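Local structure of putative phenazine biosynthesis PhzC/PhzF protein (Clostridium difficile, 4DUN) at residues K18-G23 with C72-L77; D10-K15 with D200-S205; A78-I83 with N110-I115; K38-E41 with E47-F50. The protein is probably an isomerase of the PhzF family, a family related to diaminopimelate epimerase, though its own substrate is not established. One frame throughout, in Å; residues are numbered along the deposited sequence.

Contact 1: K18-G23 with C72-L77; sequences KGNPAG and CGHATL. With NI (nickel (II) ion), chain D; SO4 (sulfate ion), chain B.
The amide of Asn20 lies flat against the imidazole of His74, the two planes only 8° apart, with ND2 of Asn20 over the ring centre. ND2 of Asn20 comes within 3.4 Å of ND1 of His74, but both are donors, so this is stacking and not a hydrogen bond; ND2 gives its protons instead to the Val202 carbonyl and Asp200 OD1. On the opposite face of the ring sits SG of Cys72, offset toward the rim. His74 CG stands between its own backbone N and carbonyl carbon (chi1 50°), which brings the ring into this slot. Both ring nitrogens are engaged. NE2 of His74 is one of six atoms binding the nickel ion, at 2.0 Å. ND1 of His74 donates in the ring plane to a water at 2.7 Å, and that water in turn donates to the Asn20 carbonyl O. Further along, methyl meets methyl, Ala22 CB to Ala75 CB at 4.0 Å. Cys72 N-caps the helix through a weak bond from Ala75 N to its SG, and a sulfate, probably from the crystallisation liquor, accepts from Gly73 N through O1 at 2.8 Å. Strand 20-27 runs beside the first turn of helix 73-87, with Glu47 of strand 47-54, the predicted active-site residue, against Cys72 and His74, and Trp62 of strand 57-63 touching Cys72 and Ala75.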
loop_
_atom_site.group_PDB
_atom_site.type_symbol
_atom_site.label_atom_id
_atom_site.label_comp_id
_atom_site.label_asym_id
_atom_site.label_seq_id
_atom_site.Cartn_x
_atom_site.Cartn_y
_atom_site.Cartn_z
ATOM N N LYS A 18 -7.792 -4.375 12.298
ATOM C CA LYS A 18 -7.074 -3.839 13.445
ATOM C C LYS A 18 -5.651 -4.387 13.402
ATOM O O LYS A 18 -5.283 -5.129 12.475
ATOM C CB LYS A 18 -7.798 -4.199 14.761
ATOM C CG LYS A 18 -9.204 -3.574 14.861
ATOM C CD LYS A 18 -9.741 -3.618 16.286
ATOM C CE LYS A 18 -11.116 -3.012 16.395
ATOM N NZ LYS A 18 -11.064 -1.526 16.369
ATOM N N GLY A 19 -4.840 -3.979 14.361
ATOM C CA GLY A 19 -3.474 -4.472 14.452
ATOM C C GLY A 19 -2.566 -4.033 13.322
ATOM O O GLY A 19 -2.862 -3.055 12.616
ATOM N N ASN A 20 -1.457 -4.764 13.145
ATOM C CA ASN A 20 -0.420 -4.443 12.143
ATOM C C ASN A 20 -0.499 -5.457 10.966
ATOM O O ASN A 20 -0.216 -6.646 11.177
ATOM C CB ASN A 20 0.964 -4.446 12.820
ATOM C CG ASN A 20 1.937 -3.536 12.145
ATOM O OD1 ASN A 20 1.839 -3.308 10.944
ATOM N ND2 ASN A 20 2.884 -2.971 12.896
ATOM N N PRO A 21 -0.947 -5.034 9.746
ATOM C CA PRO A 21 -1.128 -6.008 8.653
ATOM C C PRO A 21 0.174 -6.447 7.966
ATOM O O PRO A 21 1.080 -5.639 7.728
ATOM C CB PRO A 21 -2.057 -5.278 7.673
ATOM C CG PRO A 21 -1.708 -3.828 7.855
ATOM C CD PRO A 21 -1.312 -3.666 9.321
ATOM N N ALA A 22 0.260 -7.745 7.645
ATOM C CA ALA A 22 1.411 -8.291 6.915
ATOM C C ALA A 22 0.955 -9.272 5.855
ATOM O O ALA A 22 -0.044 -9.969 6.037
ATOM C CB ALA A 22 2.373 -8.992 7.874
ATOM N N GLY A 23 1.697 -9.326 4.758
ATOM C CA GLY A 23 1.554 -10.373 3.756
ATOM C C GLY A 23 2.452 -11.508 4.227
ATOM O O GLY A 23 3.484 -11.262 4.859
ATOM N N CYS A 72 11.618 -8.063 12.311
ATOM C CA CYS A 72 10.251 -7.605 12.275
ATOM C C CYS A 72 9.363 -8.475 13.142
ATOM O O CYS A 72 8.785 -9.457 12.660
ATOM C CB CYS A 72 9.730 -7.529 10.850
ATOM S SG CYS A 72 8.123 -6.729 10.755
ATOM N N GLY A 73 9.291 -8.135 14.429
ATOM C CA GLY A 73 8.503 -8.903 15.386
ATOM C C GLY A 73 7.030 -9.074 15.027
ATOM O O GLY A 73 6.501 -10.182 15.121
ATOM N N HIS A 74 6.355 -7.993 14.618
ATOM C CA HIS A 74 4.913 -8.058 14.326
ATOM C C HIS A 74 4.631 -8.948 13.077
ATOM O O HIS A 74 3.679 -9.746 13.117
ATOM C CB HIS A 74 4.276 -6.635 14.208
ATOM C CG HIS A 74 5.023 -5.684 13.295
ATOM N ND1 HIS A 74 4.759 -5.632 11.936
ATOM C CD2 HIS A 74 5.967 -4.749 13.590
ATOM C CE1 HIS A 74 5.547 -4.682 11.442
ATOM N NE2 HIS A 74 6.315 -4.143 12.388
ATOM N N ALA A 75 5.481 -8.890 12.020
ATOM C CA ALA A 75 5.246 -9.773 10.857
ATOM C C ALA A 75 5.649 -11.206 11.186
ATOM O O ALA A 75 5.098 -12.133 10.593
ATOM C CB ALA A 75 5.990 -9.285 9.616
ATOM N N THR A 76 6.576 -11.397 12.169
ATOM C CA THR A 76 6.979 -12.727 12.619
ATOM C C THR A 76 5.774 -13.413 13.297
ATOM O O THR A 76 5.558 -14.607 13.081
ATOM C CB THR A 76 8.215 -12.672 13.517
ATOM O OG1 THR A 76 9.280 -12.087 12.753
ATOM C CG2 THR A 76 8.664 -14.072 13.997
ATOM N N LEU A 77 4.996 -12.657 14.101
ATOM C CA LEU A 77 3.779 -13.183 14.746
ATOM C C LEU A 77 2.808 -13.660 13.638
ATOM O O LEU A 77 2.288 -14.782 13.713
ATOM C CB LEU A 77 3.143 -12.093 15.636
ATOM C CG LEU A 77 2.002 -12.534 16.571
ATOM C CD1 LEU A 77 1.910 -11.617 17.786
ATOM C CD2 LEU A 77 0.648 -12.492 15.849
HETATM NI NI NI D . 7.805 -2.755 12.320
HETATM S S SO4 B . 8.617 -5.390 16.600
HETATM O O1 SO4 B . 9.313 -5.472 15.326
HETATM O O2 SO4 B . 9.142 -6.375 17.572
HETATM O O3 SO4 B . 8.822 -4.067 17.104
HETATM O O4 SO4 B . 7.208 -5.675 16.386
HETATM O O HOH W 1 2.766 -7.211 10.933
#

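Contact 2: D10-K15 with D200-S205; sequences DSFATK and DPVTGS. With SO4 (sulfate ion), chain B.
Ser11, the last residue of its strand, meets Val202 through its carbonyl, with CG2 of Val202 4.2 Å from Ser11 O; in one of its two conformers, its hydroxyl bonds to the carbonyl O of His74. Phe12 carries the contact. Its backbone takes up positive phi (58°) as the chain leaves the strand, and the side chain is directed at Val202. CG1 of Val202 rests 3.6 Å from Phe12 CB and 3.7 Å from Phe12 CD1, so the methyl bears on the root of the side chain and one corner of the ring, obliquely. A chi1 of -161° turns both methyls of Val202 toward Phe12, CG2 reaching to 4.0 Å from Phe12 CB. Beyond Val202 the second segment binds a sulfate, probably from the crystallisation liquor: Gly204 N donates to sulfate O4 at 3.0 Å, and both N and OG of Ser205 grip O3, the N-H...O angle at Ser205 N being 166°. Gly73 N also donates to this ion. Thr203 OG1 donates to Asp200 OD2 at 2.6 Å, from above the carboxylate plane. Ile235 of strand 233-239 touches both Phe12 and Val202, while Ile247 of strand 244-259 and His74 and Leu77 of helix 73-87 pack on Phe12.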
loop_
_atom_site.group_PDB
_atom_site.type_symbol
_atom_site.label_atom_id
_atom_site.label_comp_id
_atom_site.label_asym_id
_atom_site.label_seq_id
_atom_site.Cartn_x
_atom_site.Cartn_y
_atom_site.Cartn_z
ATOM N N ASP A 10 -3.616 -9.865 10.106
ATOM C CA ASP A 10 -3.522 -8.729 11.038
ATOM C C ASP A 10 -2.926 -9.222 12.359
ATOM O O ASP A 10 -3.539 -10.060 13.021
ATOM C CB ASP A 10 -4.920 -8.100 11.263
ATOM C CG ASP A 10 -5.522 -7.509 9.992
ATOM O OD1 ASP A 10 -4.756 -7.284 9.015
ATOM O OD2 ASP A 10 -6.752 -7.320 9.954
ATOM N N SER A 11 -1.745 -8.704 12.735
ATOM C CA SER A 11 -1.050 -9.100 13.969
ATOM C C SER A 11 -1.444 -8.210 15.124
ATOM O O SER A 11 -1.652 -7.015 14.917
ATOM C CB SER A 11 0.460 -9.056 13.778
ATOM O OG SER A 11 0.828 -9.973 12.764
ATOM N N PHE A 12 -1.518 -8.784 16.347
ATOM C CA PHE A 12 -1.955 -8.072 17.580
ATOM C C PHE A 12 -3.386 -7.504 17.360
ATOM O O PHE A 12 -3.686 -6.369 17.753
ATOM C CB PHE A 12 -0.966 -6.943 17.981
ATOM C CG PHE A 12 0.416 -7.425 18.340
ATOM C CD1 PHE A 12 1.467 -7.322 17.426
ATOM C CD2 PHE A 12 0.677 -7.966 19.598
ATOM C CE1 PHE A 12 2.756 -7.771 17.761
ATOM C CE2 PHE A 12 1.970 -8.392 19.940
ATOM C CZ PHE A 12 2.997 -8.302 19.019
ATOM N N ALA A 13 -4.233 -8.279 16.672
ATOM C CA ALA A 13 -5.595 -7.864 16.345
ATOM C C ALA A 13 -6.584 -8.850 16.892
ATOM O O ALA A 13 -6.422 -10.053 16.679
ATOM C CB ALA A 13 -5.772 -7.732 14.839
ATOM N N THR A 14 -7.582 -8.316 17.617
ATOM C CA THR A 14 -8.701 -9.010 18.272
ATOM C C THR A 14 -9.862 -9.130 17.268
ATOM O O THR A 14 -10.792 -9.903 17.521
ATOM C CB THR A 14 -9.146 -8.259 19.583
ATOM O OG1 THR A 14 -9.781 -7.017 19.251
ATOM C CG2 THR A 14 -7.988 -7.972 20.570
ATOM N N LYS A 15 -9.803 -8.352 16.134
ATOM C CA LYS A 15 -10.791 -8.248 15.048
ATOM C C LYS A 15 -10.125 -7.853 13.722
ATOM O O LYS A 15 -9.098 -7.178 13.724
ATOM C CB LYS A 15 -11.857 -7.168 15.386
ATOM C CG LYS A 15 -12.701 -7.391 16.650
ATOM C CD LYS A 15 -13.728 -8.520 16.508
ATOM C CE LYS A 15 -14.373 -8.909 17.821
ATOM N NZ LYS A 15 -15.346 -7.886 18.289
ATOM N N ASP A 200 3.396 3.654 13.494
ATOM C CA ASP A 200 3.387 2.192 13.478
ATOM C C ASP A 200 2.082 1.672 14.124
ATOM O O ASP A 200 1.761 2.084 15.234
ATOM C CB ASP A 200 4.603 1.694 14.262
ATOM C CG ASP A 200 5.067 0.293 13.943
ATOM O OD1 ASP A 200 4.641 -0.266 12.883
ATOM O OD2 ASP A 200 5.894 -0.226 14.702
ATOM N N PRO A 201 1.297 0.814 13.432
ATOM C CA PRO A 201 0.037 0.319 14.025
ATOM C C PRO A 201 0.242 -0.382 15.380
ATOM O O PRO A 201 -0.471 -0.073 16.332
ATOM C CB PRO A 201 -0.496 -0.643 12.957
ATOM C CG PRO A 201 0.068 -0.075 11.661
ATOM C CD PRO A 201 1.478 0.293 12.062
ATOM N N VAL A 202 1.187 -1.328 15.462
ATOM C CA VAL A 202 1.505 -2.070 16.697
ATOM C C VAL A 202 2.997 -2.359 16.689
ATOM O O VAL A 202 3.518 -2.853 15.685
ATOM C CB VAL A 202 0.703 -3.389 16.946
ATOM C CG1 VAL A 202 0.785 -3.788 18.422
ATOM C CG2 VAL A 202 -0.757 -3.271 16.525
ATOM N N THR A 203 3.673 -2.061 17.799
ATOM C CA THR A 203 5.116 -2.257 17.908
ATOM C C THR A 203 5.443 -3.195 19.068
ATOM O O THR A 203 5.193 -2.857 20.221
ATOM C CB THR A 203 5.808 -0.884 18.118
ATOM O OG1 THR A 203 5.247 0.097 17.239
ATOM C CG2 THR A 203 7.350 -0.958 17.954
ATOM N N GLY A 204 6.009 -4.353 18.763
ATOM C CA GLY A 204 6.397 -5.271 19.829
ATOM C C GLY A 204 7.627 -4.817 20.600
ATOM O O GLY A 204 7.625 -4.832 21.831
ATOM N N SER A 205 8.677 -4.382 19.894
ATOM C CA SER A 205 9.993 -4.071 20.499
ATOM C C SER A 205 9.998 -2.856 21.451
ATOM O O SER A 205 10.822 -2.830 22.367
ATOM C CB SER A 205 11.070 -3.900 19.435
ATOM O OG SER A 205 10.753 -2.884 18.501
HETATM S S SO4 B . 8.617 -5.390 16.600
HETATM O O1 SO4 B . 9.313 -5.472 15.326
HETATM O O2 SO4 B . 9.142 -6.375 17.572
HETATM O O3 SO4 B . 8.822 -4.067 17.104
HETATM O O4 SO4 B . 7.208 -5.675 16.386
#

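Contact 3: A78-I83 with N110-I115; sequences AAAYVI and NLYEMI
The ring of Tyr112 receives the helix on one face, where CB of Tyr81 sits 4.0 Å from CZ of Tyr112. The ring of Tyr81 is met differently: CE2 of Tyr112 comes to its edge, in plane, 3.9 Å from CD1 of Tyr81, while the Tyr112 hydroxyl approaches that ring obliquely. The two tyrosines are therefore not stacked face to face; one lays its face on the root of the other. Tyr112 slides along the helix backbone as well: the CE1-CZ side of its ring lies against the N and CA of Tyr81, with Tyr112 CZ 3.6 Å from Tyr81 CA and Tyr112 CE1 3.8 Å from Tyr81 N. Nearer the strand, the methyl of Ala80 touches the ring, Ala80 CB to Tyr112 CD1 at 4.0 Å. Helix 73-87 is packed on by strands 4-11, 57-63, 101-108, 111-117 and 244-259, as in the lobes of the diaminopimelate epimerase-like fold, where strands wrap round a central helix. The backbone of Tyr112 pairs with Gly249 of strand 244-259, and Leu77, Ser84 and Asn85 of the helix also touch its side chain, with Val105 and Arg107 reaching it from strand 101-108. Tyr81 CG is anti to the backbone N (chi1 166°), which swings its ring off the helix toward Ala251 and Leu253 of strand 244-259; Phe86 packs on it too. On another side of the same helix, Ala78 and Val82 pack on strand 4-11, where Val9 touches both.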
loop_
_atom_site.group_PDB
_atom_site.type_symbol
_atom_site.label_atom_id
_atom_site.label_comp_id
_atom_site.label_asym_id
_atom_site.label_seq_id
_atom_site.Cartn_x
_atom_site.Cartn_y
_atom_site.Cartn_z
ATOM N N ALA A 78 2.599 -12.823 12.582
ATOM C CA ALA A 78 1.731 -13.198 11.453
ATOM C C ALA A 78 2.217 -14.507 10.787
ATOM O O ALA A 78 1.392 -15.372 10.480
ATOM C CB ALA A 78 1.673 -12.075 10.420
ATOM N N ALA A 79 3.533 -14.636 10.544
ATOM C CA ALA A 79 4.105 -15.851 9.936
ATOM C C ALA A 79 3.844 -17.096 10.837
ATOM O O ALA A 79 3.482 -18.142 10.320
ATOM C CB ALA A 79 5.599 -15.674 9.699
ATOM N N ALA A 80 4.007 -16.965 12.166
ATOM C CA ALA A 80 3.764 -18.065 13.105
ATOM C C ALA A 80 2.288 -18.458 13.065
ATOM O O ALA A 80 1.977 -19.645 13.068
ATOM C CB ALA A 80 4.173 -17.670 14.522
ATOM N N TYR A 81 1.379 -17.462 12.988
ATOM C CA TYR A 81 -0.065 -17.708 12.878
ATOM C C TYR A 81 -0.342 -18.557 11.625
ATOM O O TYR A 81 -1.041 -19.572 11.691
ATOM C CB TYR A 81 -0.840 -16.366 12.837
ATOM C CG TYR A 81 -2.289 -16.521 12.400
ATOM C CD1 TYR A 81 -3.300 -16.727 13.332
ATOM C CD2 TYR A 81 -2.640 -16.505 11.047
ATOM C CE1 TYR A 81 -4.630 -16.880 12.935
ATOM C CE2 TYR A 81 -3.959 -16.704 10.639
ATOM C CZ TYR A 81 -4.952 -16.875 11.588
ATOM O OH TYR A 81 -6.257 -17.048 11.185
ATOM N N VAL A 82 0.280 -18.190 10.497
ATOM C CA VAL A 82 0.096 -18.930 9.252
ATOM C C VAL A 82 0.605 -20.383 9.397
ATOM O O VAL A 82 -0.114 -21.302 8.997
ATOM C CB VAL A 82 0.753 -18.196 8.056
ATOM C CG1 VAL A 82 0.815 -19.095 6.814
ATOM C CG2 VAL A 82 -0.004 -16.905 7.743
ATOM N N ILE A 83 1.817 -20.578 9.962
ATOM C CA ILE A 83 2.410 -21.912 10.139
ATOM C C ILE A 83 1.463 -22.822 10.951
ATOM O O ILE A 83 1.126 -23.923 10.497
ATOM C CB ILE A 83 3.834 -21.834 10.791
ATOM C CG1 ILE A 83 4.867 -21.102 9.880
ATOM C CG2 ILE A 83 4.350 -23.223 11.235
ATOM C CD1 ILE A 83 5.124 -21.737 8.403
ATOM N N ASN A 110 -4.814 -19.277 21.324
ATOM C CA ASN A 110 -4.757 -18.497 20.077
ATOM C C ASN A 110 -3.875 -17.255 20.255
ATOM O O ASN A 110 -3.881 -16.336 19.410
ATOM C CB ASN A 110 -6.173 -18.154 19.579
ATOM C CG ASN A 110 -6.845 -19.357 18.979
ATOM O OD1 ASN A 110 -6.210 -20.174 18.314
ATOM N ND2 ASN A 110 -8.141 -19.511 19.207
ATOM N N LEU A 111 -3.059 -17.261 21.300
ATOM C CA LEU A 111 -2.121 -16.175 21.557
ATOM C C LEU A 111 -0.738 -16.596 21.079
ATOM O O LEU A 111 -0.335 -17.726 21.281
ATOM C CB LEU A 111 -2.038 -15.856 23.046
ATOM C CG LEU A 111 -3.121 -14.974 23.652
ATOM C CD1 LEU A 111 -3.119 -15.084 25.165
ATOM C CD2 LEU A 111 -2.965 -13.534 23.205
ATOM N N TYR A 112 -0.009 -15.681 20.452
ATOM C CA TYR A 112 1.336 -15.985 19.981
ATOM C C TYR A 112 2.325 -15.236 20.853
ATOM O O TYR A 112 2.260 -14.028 20.967
ATOM C CB TYR A 112 1.472 -15.666 18.493
ATOM C CG TYR A 112 0.633 -16.619 17.690
ATOM C CD1 TYR A 112 1.173 -17.788 17.184
ATOM C CD2 TYR A 112 -0.717 -16.385 17.499
ATOM C CE1 TYR A 112 0.399 -18.674 16.486
ATOM C CE2 TYR A 112 -1.494 -17.264 16.802
ATOM C CZ TYR A 112 -0.933 -18.411 16.297
ATOM O OH TYR A 112 -1.705 -19.298 15.600
ATOM N N GLU A 113 3.228 -15.985 21.473
ATOM C CA GLU A 113 4.191 -15.447 22.423
ATOM C C GLU A 113 5.619 -15.283 21.924
ATOM O O GLU A 113 6.179 -16.181 21.308
ATOM C CB GLU A 113 4.229 -16.334 23.674
ATOM C CG GLU A 113 2.868 -16.665 24.257
ATOM C CD GLU A 113 2.951 -17.580 25.466
ATOM O OE1 GLU A 113 3.900 -18.381 25.543
ATOM O OE2 GLU A 113 2.063 -17.498 26.328
ATOM N N MET A 114 6.196 -14.123 22.214
ATOM C CA MET A 114 7.584 -13.845 21.828
ATOM C C MET A 114 8.332 -13.300 23.041
ATOM O O MET A 114 7.842 -12.404 23.735
ATOM C CB MET A 114 7.646 -12.864 20.639
ATOM C CG MET A 114 6.816 -13.321 19.445
ATOM S SD MET A 114 6.792 -12.200 18.005
ATOM C CE MET A 114 5.947 -10.794 18.666
ATOM N N ILE A 115 9.518 -13.858 23.301
ATOM C CA ILE A 115 10.325 -13.496 24.459
ATOM C C ILE A 115 11.447 -12.593 23.991
ATOM O O ILE A 115 12.208 -12.942 23.085
ATOM C CB ILE A 115 10.824 -14.749 25.234
ATOM C CG1 ILE A 115 9.621 -15.510 25.837
ATOM C CG2 ILE A 115 11.840 -14.343 26.339
ATOM C CD1 ILE A 115 9.937 -16.891 26.450
#

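Contact 4: K38-E41 with E47-F50; sequences KIAE and ETAF
Ile39 presses its CG2 methyl against the rim of the Phe50 ring, 3.7 Å from CZ of Phe50, and its CB lies in the ring plane at the same edge, 3.9 Å from that CZ. It is thus the CZ end of the ring that meets Ile39, edge on. A chi1 of -70° sets CG1 of Ile39 beside the backbone N and leaves CG2 anti to it, so the CG2 methyl, and not the longer CG1 arm, makes the closest approach. One residue on, Ala40 meets Thr48: Ala40 CB to Thr48 CB is 4.0 Å, and OG1 of Thr48 lies 3.8 Å from CA of Ala40. Helix 33-43 here lies over strand 47-54, the last strand of a beta-alpha-beta unit that starts with strand 20-27, the two strands running parallel. A water ties the elements together, donating to Ala40 O at 2.7 Å and accepting from Thr48 OG1 at 2.8 Å; that hydroxyl is also hydrogen-bonded to Asn43. Glu47, predicted to be the active-site residue, sits on the same strand with its side chain directed away from the helix. Of the second subunit, Phe254 packs on Ile39 and Phe17 on Lys38.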
loop_
_atom_site.group_PDB
_atom_site.type_symbol
_atom_site.label_atom_id
_atom_site.label_comp_id
_atom_site.label_asym_id
_atom_site.label_seq_id
_atom_site.Cartn_x
_atom_site.Cartn_y
_atom_site.Cartn_z
ATOM N N LYS A 38 10.009 -7.829 -5.540
ATOM C CA LYS A 38 8.928 -7.468 -6.487
ATOM C C LYS A 38 7.572 -7.824 -5.917
ATOM O O LYS A 38 6.622 -7.032 -6.041
ATOM C CB LYS A 38 9.110 -8.143 -7.863
ATOM C CG LYS A 38 10.283 -7.600 -8.719
ATOM C CD LYS A 38 10.374 -6.065 -8.798
ATOM C CE LYS A 38 9.502 -5.443 -9.858
ATOM N NZ LYS A 38 9.602 -3.961 -9.838
ATOM N N ILE A 39 7.487 -9.003 -5.271
ATOM C CA ILE A 39 6.247 -9.482 -4.637
ATOM C C ILE A 39 5.842 -8.536 -3.505
ATOM O O ILE A 39 4.666 -8.164 -3.431
ATOM C CB ILE A 39 6.345 -10.959 -4.153
ATOM C CG1 ILE A 39 6.383 -11.907 -5.382
ATOM C CG2 ILE A 39 5.169 -11.338 -3.177
ATOM C CD1 ILE A 39 6.995 -13.327 -5.078
ATOM N N ALA A 40 6.805 -8.118 -2.661
ATOM C CA ALA A 40 6.521 -7.196 -1.538
ATOM C C ALA A 40 6.046 -5.826 -2.064
ATOM O O ALA A 40 5.131 -5.240 -1.482
ATOM C CB ALA A 40 7.749 -7.043 -0.652
ATOM N N GLU A 41 6.639 -5.352 -3.168
ATOM C CA GLU A 41 6.271 -4.094 -3.812
ATOM C C GLU A 41 4.848 -4.186 -4.406
ATOM O O GLU A 41 4.084 -3.216 -4.322
ATOM C CB GLU A 41 7.307 -3.754 -4.894
ATOM C CG GLU A 41 7.184 -2.344 -5.443
ATOM C CD GLU A 41 8.120 -2.009 -6.588
ATOM O OE1 GLU A 41 9.125 -2.732 -6.791
ATOM O OE2 GLU A 41 7.841 -1.009 -7.287
ATOM N N GLU A 47 4.908 -4.871 5.357
ATOM C CA GLU A 47 5.875 -5.940 5.127
ATOM C C GLU A 47 5.196 -7.138 4.502
ATOM O O GLU A 47 4.015 -7.406 4.791
ATOM C CB GLU A 47 6.559 -6.410 6.439
ATOM C CG GLU A 47 7.647 -5.498 6.999
ATOM C CD GLU A 47 7.172 -4.341 7.859
ATOM O OE1 GLU A 47 5.977 -4.311 8.244
ATOM O OE2 GLU A 47 7.997 -3.434 8.116
ATOM N N THR A 48 5.960 -7.884 3.680
ATOM C CA THR A 48 5.634 -9.234 3.220
ATOM C C THR A 48 6.711 -10.136 3.800
ATOM O O THR A 48 7.910 -9.912 3.562
ATOM C CB THR A 48 5.504 -9.386 1.688
ATOM O OG1 THR A 48 4.414 -8.571 1.267
ATOM C CG2 THR A 48 5.222 -10.847 1.279
ATOM N N ALA A 49 6.278 -11.152 4.556
ATOM C CA ALA A 49 7.129 -12.186 5.145
ATOM C C ALA A 49 7.204 -13.369 4.179
ATOM O O ALA A 49 6.193 -13.721 3.555
ATOM C CB ALA A 49 6.563 -12.630 6.489
ATOM N N PHE A 50 8.397 -13.919 3.994
ATOM C CA PHE A 50 8.606 -15.072 3.112
ATOM C C PHE A 50 9.131 -16.195 3.950
ATOM O O PHE A 50 10.195 -16.042 4.556
ATOM C CB PHE A 50 9.595 -14.746 1.971
ATOM C CG PHE A 50 9.061 -13.735 1.006
ATOM C CD1 PHE A 50 9.233 -12.368 1.235
ATOM C CD2 PHE A 50 8.377 -14.138 -0.136
ATOM C CE1 PHE A 50 8.661 -11.423 0.378
ATOM C CE2 PHE A 50 7.818 -13.183 -1.008
ATOM C CZ PHE A 50 7.961 -11.841 -0.738
HETATM O O HOH W 2 4.394 -5.807 1.046
#

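How the contacts relate
Contacts 1 and 2 are close neighbours, their centres 6 Å apart, joined by the backbone pair Asn20 N to Ser11 O at 2.9 Å; both bind the same sulfate. Contact 4 connects to contact 1 along strands 20-27 and 47-54, where Gly23 O takes a bond from Ala49 N at 2.8 Å. The predicted active-site residue Glu47 belongs to contact 4, yet its OE1 lies 3.2 Å from CE1 of His74 in contact 1, near the nickel ion. Contact 3 shares helix 73-87 with contact 1 and lies away from the site; Phe12 CZ of contact 2 packs on its Met114. Contacts 3 and 4 do not touch, their centres about 19 Å apart.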